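Local structure of AT5g51070/K3K7_27 (Arabidopsis thaliana, 5GKM) at residues Tyr34-Leu39 and Asp132-Arg137; Leu42-Arg47 and Ile57-Ala62. The protein probably works as an ATP-hydrolysing chaperone of the Clp protease system, ClpD, whose N-terminal domain is the part contained in this chain. All coordinates share one frame; numbering follows the deposited sequence.

How the contacts relate
Helix 35-45 takes part in both contacts, meeting a different partner near each of its ends. Contact 1 sets its N-terminal turn against the start of helix 134-142, 93 residues later in the chain; contact 2 sets its last turn against the start of helix 59-71, after an intervening loop. The two centres lie about 14 Å apart, and along the chain contact 2 is nested inside the loop closed by contact 1. Both belong to the all-helical Clp R domain. Together they illustrate how one helix can combine a long-range buried junction, with polar groups at its edge, and a local, partly buried one made by apolar side chains, touching helices near and far in sequence.

Contact 1. Residues Tyr34-Leu39 and Asp132-Arg137; sequences YTQHLL and DGSAGR
The side chains of T35 and D132 pass one another pointing opposite ways, T35 OG1 coming to 3.3 Å from D132 OD1. With chi1 at 54°, T35 OG1 lies between its own backbone N and carbonyl carbon and is turned to the start of helix 134-142; its hydrogen-bonding partner is D131 OD2, just before D132, which also accepts from A135 N. A water ties the two segments together alongside: it accepts from T35 N at 3.0 Å and donates to D132 OD2 at 2.8 Å. The other oxygen of the D132 carboxylate turns back on its own chain, closing an Asx turn in which S134 N approaches D132 OD1 from the anti side at 3.0 Å, 33° out of the carboxylate plane.

S134 CB rests against a pair of oxygens, 3.4 Å from both T35 OG1 and Q36 OE1. The bent chain of Q36 carries its amide beside the serine, where NE2 is held by Q79. Small residues let the backbones close to 5.1 Å between Q36 CA and A135 CA. On the apolar side L39 CD2 reaches A135 CB at 4.5 Å, and L127 of helix 120-130 packs on L39, T35 and A135. Here two helix starts meet, one preceded by an Asx turn, with a water bridging T35 and D132: a buried junction within the all-helical Clp N-terminal fold.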
ATOM      1  N   TYR A  34      -2.723  -3.274  -7.675  1.00 12.17           N
ATOM      2  CA  TYR A  34      -1.768  -4.244  -7.234  1.00 12.95           C
ATOM      3  C   TYR A  34      -0.931  -3.630  -6.091  1.00 12.42           C
ATOM      4  O   TYR A  34      -1.144  -2.537  -5.729  1.00 13.33           O
ATOM      5  CB  TYR A  34      -0.910  -4.761  -8.374  1.00 14.28           C
ATOM      6  CG  TYR A  34      -1.586  -5.728  -9.316  1.00 15.83           C
ATOM      7  CD1 TYR A  34      -2.369  -5.292 -10.336  1.00 18.17           C
ATOM      8  CD2 TYR A  34      -1.397  -7.066  -9.168  1.00 16.93           C
ATOM      9  CE1 TYR A  34      -2.966  -6.188 -11.193  1.00 18.90           C
ATOM     10  CE2 TYR A  34      -1.990  -7.983 -10.012  1.00 18.32           C
ATOM     11  CZ  TYR A  34      -2.793  -7.534 -11.011  1.00 19.51           C
ATOM     12  OH  TYR A  34      -3.343  -8.445 -11.869  1.00 21.28           O
ATOM     13  N   THR A  35      -0.034  -4.402  -5.518  1.00 12.77           N
ATOM     14  CA  THR A  35       0.563  -3.986  -4.273  1.00 13.03           C
ATOM     15  C   THR A  35       1.474  -2.786  -4.383  1.00 13.29           C
ATOM     16  O   THR A  35       1.628  -2.084  -3.461  1.00 12.25           O
ATOM     17  CB  THR A  35       1.204  -5.133  -3.478  1.00 12.63           C
ATOM     18  OG1 THR A  35       2.122  -5.834  -4.286  1.00 13.55           O
ATOM     19  CG2 THR A  35       0.141  -6.026  -3.019  1.00 14.06           C
ATOM     20  N   GLN A  36       2.106  -2.624  -5.529  1.00 13.45           N
ATOM     21  CA  GLN A  36       2.894  -1.418  -5.730  1.00 13.33           C
ATOM     22  C   GLN A  36       2.015  -0.141  -5.726  1.00 12.76           C
ATOM     23  O   GLN A  36       2.445   0.893  -5.389  1.00 13.35           O
ATOM     24  CB  GLN A  36       3.786  -1.492  -6.981  1.00 15.11           C
ATOM     25  CG  GLN A  36       3.047  -1.438  -8.305  1.00 16.58           C
ATOM     26  CD  GLN A  36       2.581  -2.784  -8.798  1.00 16.05           C
ATOM     27  OE1 GLN A  36       2.455  -3.718  -8.062  1.00 15.18           O
ATOM     28  NE2 GLN A  36       2.351  -2.855 -10.081  1.00 15.98           N
ATOM     29  N   HIS A  37       0.793  -0.282  -6.188  1.00 13.01           N
ATOM     30  CA  HIS A  37      -0.146   0.798  -6.131  1.00 13.31           C
ATOM     31  C   HIS A  37      -0.600   1.131  -4.735  1.00 11.98           C
ATOM     32  O   HIS A  37      -0.815   2.243  -4.397  1.00 12.07           O
ATOM     33  CB  HIS A  37      -1.314   0.581  -7.077  1.00 14.40           C
ATOM     34  CG  HIS A  37      -0.889   0.122  -8.431  1.00 14.24           C
ATOM     35  ND1 HIS A  37      -1.326  -1.017  -8.993  1.00 15.89           N
ATOM     36  CD2 HIS A  37      -0.012   0.690  -9.331  1.00 15.87           C
ATOM     37  CE1 HIS A  37      -0.751  -1.162 -10.180  1.00 15.76           C
ATOM     38  NE2 HIS A  37       0.045  -0.109 -10.392  1.00 15.93           N
ATOM     39  N   LEU A  38      -0.783   0.086  -3.956  1.00 11.94           N
ATOM     40  CA  LEU A  38      -1.088   0.271  -2.554  1.00 11.77           C
ATOM     41  C   LEU A  38       0.070   1.017  -1.850  1.00 10.85           C
ATOM     42  O   LEU A  38      -0.147   1.836  -1.037  1.00 11.21           O
ATOM     43  CB  LEU A  38      -1.332  -1.082  -1.896  1.00 12.17           C
ATOM     44  CG  LEU A  38      -1.671  -0.990  -0.420  1.00 11.79           C
ATOM     45  CD1 LEU A  38      -2.903  -0.126  -0.141  1.00 14.20           C
ATOM     46  CD2 LEU A  38      -1.837  -2.376   0.155  1.00 12.65           C
ATOM     47  N   LEU A  39       1.271   0.685  -2.247  1.00 11.58           N
ATOM     48  CA  LEU A  39       2.408   1.371  -1.680  1.00 11.57           C
ATOM     49  C   LEU A  39       2.327   2.850  -2.004  1.00 10.87           C
ATOM     50  O   LEU A  39       2.540   3.646  -1.169  1.00 11.48           O
ATOM     51  CB  LEU A  39       3.721   0.774  -2.199  1.00 11.44           C
ATOM     52  CG  LEU A  39       4.988   1.496  -1.778  1.00 12.76           C
ATOM     53  CD1 LEU A  39       5.183   1.497  -0.272  1.00 12.10           C
ATOM     54  CD2 LEU A  39       6.166   0.844  -2.464  1.00 13.35           C
ATOM     55  N   ASP A 132       3.658  -9.895  -3.177  1.00 21.05           N
ATOM     56  CA  ASP A 132       4.196 -10.702  -4.307  1.00 22.56           C
ATOM     57  C   ASP A 132       5.600 -10.320  -4.713  1.00 23.53           C
ATOM     58  O   ASP A 132       6.119 -10.829  -5.669  1.00 21.88           O
ATOM     59  CB  ASP A 132       3.280 -10.719  -5.541  1.00 24.00           C
ATOM     60  CG  ASP A 132       3.117  -9.369  -6.186  1.00 24.68           C
ATOM     61  OD1 ASP A 132       3.684  -8.438  -5.680  1.00 21.82           O
ATOM     62  OD2 ASP A 132       2.411  -9.273  -7.201  1.00 24.66           O
ATOM     63  N   GLY A 133       6.216  -9.472  -3.925  1.00 18.94           N
ATOM     64  CA  GLY A 133       7.503  -8.921  -4.190  1.00 20.48           C
ATOM     65  C   GLY A 133       7.486  -7.563  -4.850  1.00 18.66           C
ATOM     66  O   GLY A 133       8.480  -6.943  -4.977  1.00 21.10           O
ATOM     67  N   SER A 134       6.308  -7.112  -5.221  1.00 17.15           N
ATOM     68  CA  SER A 134       6.188  -5.828  -5.882  1.00 18.57           C
ATOM     69  C   SER A 134       6.635  -4.661  -5.040  1.00 18.21           C
ATOM     70  O   SER A 134       7.344  -3.859  -5.513  1.00 18.76           O
ATOM     71  CB  SER A 134       4.766  -5.610  -6.390  1.00 18.09           C
ATOM     72  OG  SER A 134       4.408  -6.661  -7.229  1.00 20.73           O
ATOM     73  N   ALA A 135       6.251  -4.621  -3.792  1.00 18.17           N
ATOM     74  CA  ALA A 135       6.670  -3.486  -2.965  1.00 17.97           C
ATOM     75  C   ALA A 135       8.170  -3.381  -2.812  1.00 19.24           C
ATOM     76  O   ALA A 135       8.715  -2.332  -2.862  1.00 18.47           O
ATOM     77  CB  ALA A 135       6.007  -3.541  -1.589  1.00 18.51           C
ATOM     78  N   GLY A 136       8.786  -4.522  -2.637  1.00 17.78           N
ATOM     79  CA  GLY A 136      10.203  -4.594  -2.534  1.00 18.58           C
ATOM     80  C   GLY A 136      10.912  -4.074  -3.742  1.00 18.18           C
ATOM     81  O   GLY A 136      11.925  -3.483  -3.581  1.00 20.32           O
ATOM     82  N   ARG A 137      10.384  -4.317  -4.915  1.00 17.61           N
ATOM     83  CA  ARG A 137      11.059  -3.819  -6.088  1.00 19.42           C
ATOM     84  C   ARG A 137      11.120  -2.310  -6.113  1.00 18.50           C
ATOM     85  O   ARG A 137      12.090  -1.750  -6.492  1.00 18.92           O
ATOM     86  CB  ARG A 137      10.381  -4.317  -7.337  1.00 20.53           C
ATOM     87  CG  ARG A 137      10.360  -5.822  -7.462  1.00 25.33           C
ATOM     88  CD  ARG A 137       9.523  -6.270  -8.629  1.00 26.98           C
ATOM     89  NE  ARG A 137      10.201  -6.059  -9.873  1.00 29.90           N
ATOM     90  CZ  ARG A 137       9.658  -6.296 -11.058  1.00 33.14           C
ATOM     91  NH1 ARG A 137       8.431  -6.759 -11.140  1.00 35.85           N
ATOM     92  NH2 ARG A 137      10.333  -6.090 -12.170  1.00 32.43           N
TER
HETATM   93  O   HOH W   1       0.769  -7.209  -6.262  1.00 15.58           O

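Contact 2. Residues Leu42-Arg47 and Ile57-Ala62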
ATOM      1  N   LEU A  42      -0.285   4.547   0.248  1.00 11.16           N
ATOM      2  CA  LEU A  42       0.228   4.763   1.584  1.00 11.89           C
ATOM      3  C   LEU A  42       1.196   5.906   1.665  1.00 11.56           C
ATOM      4  O   LEU A  42       1.163   6.643   2.574  1.00 13.07           O
ATOM      5  CB  LEU A  42       0.917   3.502   2.121  1.00 12.03           C
ATOM      6  CG  LEU A  42      -0.002   2.302   2.399  1.00 12.07           C
ATOM      7  CD1 LEU A  42       0.836   1.048   2.534  1.00 14.40           C
ATOM      8  CD2 LEU A  42      -0.896   2.462   3.603  1.00 13.12           C
ATOM      9  N   ILE A  43       2.061   5.991   0.687  1.00 12.16           N
ATOM     10  CA  ILE A  43       2.984   7.116   0.596  1.00 13.29           C
ATOM     11  C   ILE A  43       2.254   8.441   0.407  1.00 13.12           C
ATOM     12  O   ILE A  43       2.545   9.381   1.065  1.00 14.89           O
ATOM     13  CB  ILE A  43       4.053   6.913  -0.511  1.00 12.34           C
ATOM     14  CG1 ILE A  43       4.946   5.720  -0.155  1.00 13.12           C
ATOM     15  CG2 ILE A  43       4.903   8.154  -0.702  1.00 14.54           C
ATOM     16  CD1 ILE A  43       5.773   5.213  -1.278  1.00 13.72           C
ATOM     17  N   ALA A  44       1.265   8.428  -0.455  1.00 12.69           N
ATOM     18  CA  ALA A  44       0.516   9.636  -0.677  1.00 13.86           C
ATOM     19  C   ALA A  44      -0.234  10.118   0.575  1.00 13.84           C
ATOM     20  O   ALA A  44      -0.449  11.274   0.769  1.00 16.19           O
ATOM     21  CB  ALA A  44      -0.438   9.467  -1.839  1.00 13.82           C
ATOM     22  N   GLU A  45      -0.747   9.189   1.338  1.00 13.60           N
ATOM     23  CA  GLU A  45      -1.511   9.516   2.509  1.00 13.58           C
ATOM     24  C   GLU A  45      -0.684  10.058   3.684  1.00 14.76           C
ATOM     25  O   GLU A  45      -1.150  10.870   4.427  1.00 15.53           O
ATOM     26  CB  GLU A  45      -2.392   8.332   2.909  1.00 13.20           C
ATOM     27  CG  GLU A  45      -3.406   8.589   4.006  1.00 14.47           C
ATOM     28  CD  GLU A  45      -2.791   8.651   5.383  1.00 16.06           C
ATOM     29  OE1 GLU A  45      -1.786   8.011   5.618  1.00 15.62           O
ATOM     30  OE2 GLU A  45      -3.391   9.323   6.187  1.00 18.79           O
ATOM     31  N   ASP A  46       0.525   9.538   3.839  1.00 13.17           N
ATOM     32  CA  ASP A  46       1.261   9.802   5.066  1.00 14.59           C
ATOM     33  C   ASP A  46       1.691  11.283   5.115  1.00 16.98           C
ATOM     34  O   ASP A  46       2.303  11.733   4.247  1.00 20.38           O
ATOM     35  CB  ASP A  46       2.440   8.827   5.113  1.00 14.47           C
ATOM     36  CG  ASP A  46       3.207   8.844   6.414  1.00 15.93           C
ATOM     37  OD1 ASP A  46       2.970   9.674   7.245  1.00 16.60           O
ATOM     38  OD2 ASP A  46       3.983   7.966   6.558  1.00 18.27           O
ATOM     39  N   ARG A  47       1.307  11.970   6.175  1.00 16.72           N
ATOM     40  CA  ARG A  47       1.565  13.386   6.348  1.00 18.93           C
ATOM     41  C   ARG A  47       2.802  13.621   7.200  1.00 19.57           C
ATOM     42  O   ARG A  47       3.039  14.702   7.589  1.00 22.03           O
ATOM     43  CB  ARG A  47       0.351  14.112   6.954  1.00 20.00           C
ATOM     44  CG  ARG A  47      -0.898  14.112   6.078  1.00 20.61           C
ATOM     45  CD  ARG A  47      -2.095  14.817   6.676  1.00 19.99           C
ATOM     46  NE  ARG A  47      -3.361  14.487   6.053  1.00 19.97           N
ATOM     47  CZ  ARG A  47      -4.517  15.042   6.360  1.00 20.91           C
ATOM     48  NH1 ARG A  47      -4.596  15.956   7.291  1.00 22.37           N
ATOM     49  NH2 ARG A  47      -5.605  14.653   5.775  1.00 21.49           N
ATOM     50  N   ILE A  57      11.160   9.076   1.794  1.00 24.26           N
ATOM     51  CA  ILE A  57      10.501   8.754   0.562  1.00 26.04           C
ATOM     52  C   ILE A  57       9.344   9.689   0.334  1.00 22.49           C
ATOM     53  O   ILE A  57       8.608   9.918   1.195  1.00 22.51           O
ATOM     54  CB  ILE A  57      10.001   7.308   0.561  1.00 26.48           C
ATOM     55  CG1 ILE A  57      11.171   6.359   0.447  1.00 28.11           C
ATOM     56  CG2 ILE A  57       9.077   7.021  -0.612  1.00 25.47           C
ATOM     57  CD1 ILE A  57      10.817   4.928   0.718  1.00 29.73           C
ATOM     58  N   THR A  58       9.203  10.154  -0.888  1.00 23.82           N
ATOM     59  CA  THR A  58       8.126  11.036  -1.269  1.00 23.90           C
ATOM     60  C   THR A  58       7.395  10.468  -2.449  1.00 22.57           C
ATOM     61  O   THR A  58       7.935   9.705  -3.149  1.00 22.66           O
ATOM     62  CB  THR A  58       8.605  12.458  -1.704  1.00 26.87           C
ATOM     63  OG1 THR A  58       9.545  12.365  -2.754  1.00 31.34           O
ATOM     64  CG2 THR A  58       9.182  13.170  -0.570  1.00 27.66           C
ATOM     65  N   ILE A  59       6.163  10.909  -2.637  1.00 21.96           N
ATOM     66  CA  ILE A  59       5.297  10.359  -3.647  1.00 20.56           C
ATOM     67  C   ILE A  59       5.812  10.518  -5.086  1.00 19.38           C
ATOM     68  O   ILE A  59       5.708   9.614  -5.851  1.00 21.59           O
ATOM     69  CB  ILE A  59       3.849  10.854  -3.454  1.00 21.22           C
ATOM     70  CG1 ILE A  59       2.896  10.129  -4.371  1.00 19.41           C
ATOM     71  CG2 ILE A  59       3.726  12.362  -3.616  1.00 24.08           C
ATOM     72  CD1 ILE A  59       2.734   8.670  -4.090  1.00 18.32           C
ATOM     73  N   ASP A  60       6.394  11.653  -5.408  1.00 25.49           N
ATOM     74  CA  ASP A  60       6.876  11.796  -6.760  1.00 26.31           C
ATOM     75  C   ASP A  60       7.964  10.854  -7.151  1.00 22.10           C
ATOM     76  O   ASP A  60       7.971  10.302  -8.203  1.00 22.46           O
ATOM     77  CB  ASP A  60       7.235  13.254  -7.042  1.00 33.08           C
ATOM     78  CG  ASP A  60       5.985  14.133  -7.184  1.00 40.73           C
ATOM     79  OD1 ASP A  60       4.989  13.743  -7.858  1.00 44.28           O
ATOM     80  OD2 ASP A  60       5.987  15.181  -6.540  1.00 50.86           O
ATOM     81  N   LYS A  61       8.889  10.674  -6.254  1.00 24.79           N
ATOM     82  CA  LYS A  61       9.926   9.711  -6.487  1.00 25.24           C
ATOM     83  C   LYS A  61       9.386   8.306  -6.582  1.00 20.45           C
ATOM     84  O   LYS A  61       9.759   7.584  -7.416  1.00 20.84           O
ATOM     85  CB  LYS A  61      10.980   9.783  -5.387  1.00 29.56           C
ATOM     86  CG  LYS A  61      11.802  11.045  -5.393  1.00 35.36           C
ATOM     87  CD  LYS A  61      12.701  11.112  -6.598  1.00 38.96           C
ATOM     88  CE  LYS A  61      13.739  12.221  -6.424  1.00 42.07           C
ATOM     89  NZ  LYS A  61      13.092  13.519  -6.743  1.00 47.53           N
ATOM     90  N   ALA A  62       8.471   7.983  -5.691  1.00 20.85           N
ATOM     91  CA  ALA A  62       7.869   6.673  -5.725  1.00 17.52           C
ATOM     92  C   ALA A  62       7.110   6.421  -7.020  1.00 16.21           C
ATOM     93  O   ALA A  62       7.254   5.416  -7.582  1.00 18.25           O
ATOM     94  CB  ALA A  62       6.988   6.441  -4.505  1.00 16.32           C
TER
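Successive helices 35-45 and 59-71, joined by the loop 46-58, belong to the Clp N-terminal fold, and this contact is where the end of the first packs on the beginning of the second. I43 carries most of it, with each of its two branches meeting a different part of the segment 57-62. The CD1 methyl sits over I57 CG2 and A62 CB together, 3.8 Å from I57 CG2 and 3.7 Å from A62 CB. The chains of I43 and I57 lie roughly perpendicular, the end of I43 touching the short branch of I57. The shorter branch of I43, CG2, lies against the first residue of helix 59-71, 3.6 Å from I59 N and 4.0 Å from I59 CB.

I59 answers from the other helix. Its CG1 extends away from its own backbone N (chi1 -171°), and this carries CD1 across to A44, 3.9 Å from A44 N and 4.0 Å from A44 CB. The small alanine suits this approach, with A44 CA and I59 CA 5.7 Å apart. Further residues enclose the apolar patch: F52 of the connecting loop touches I43, F20 of helix 12-27 touches A44, and I57 also packs on L139 and L142 of helix 134-142. Where helix 35-45 ends, D46 OD2 takes both a salt bridge from R156 and a hydrogen bond from L53 N. Small apolar contacts between isoleucines and alanines join these successive helices in the all-helical bundle of the Clp R domain.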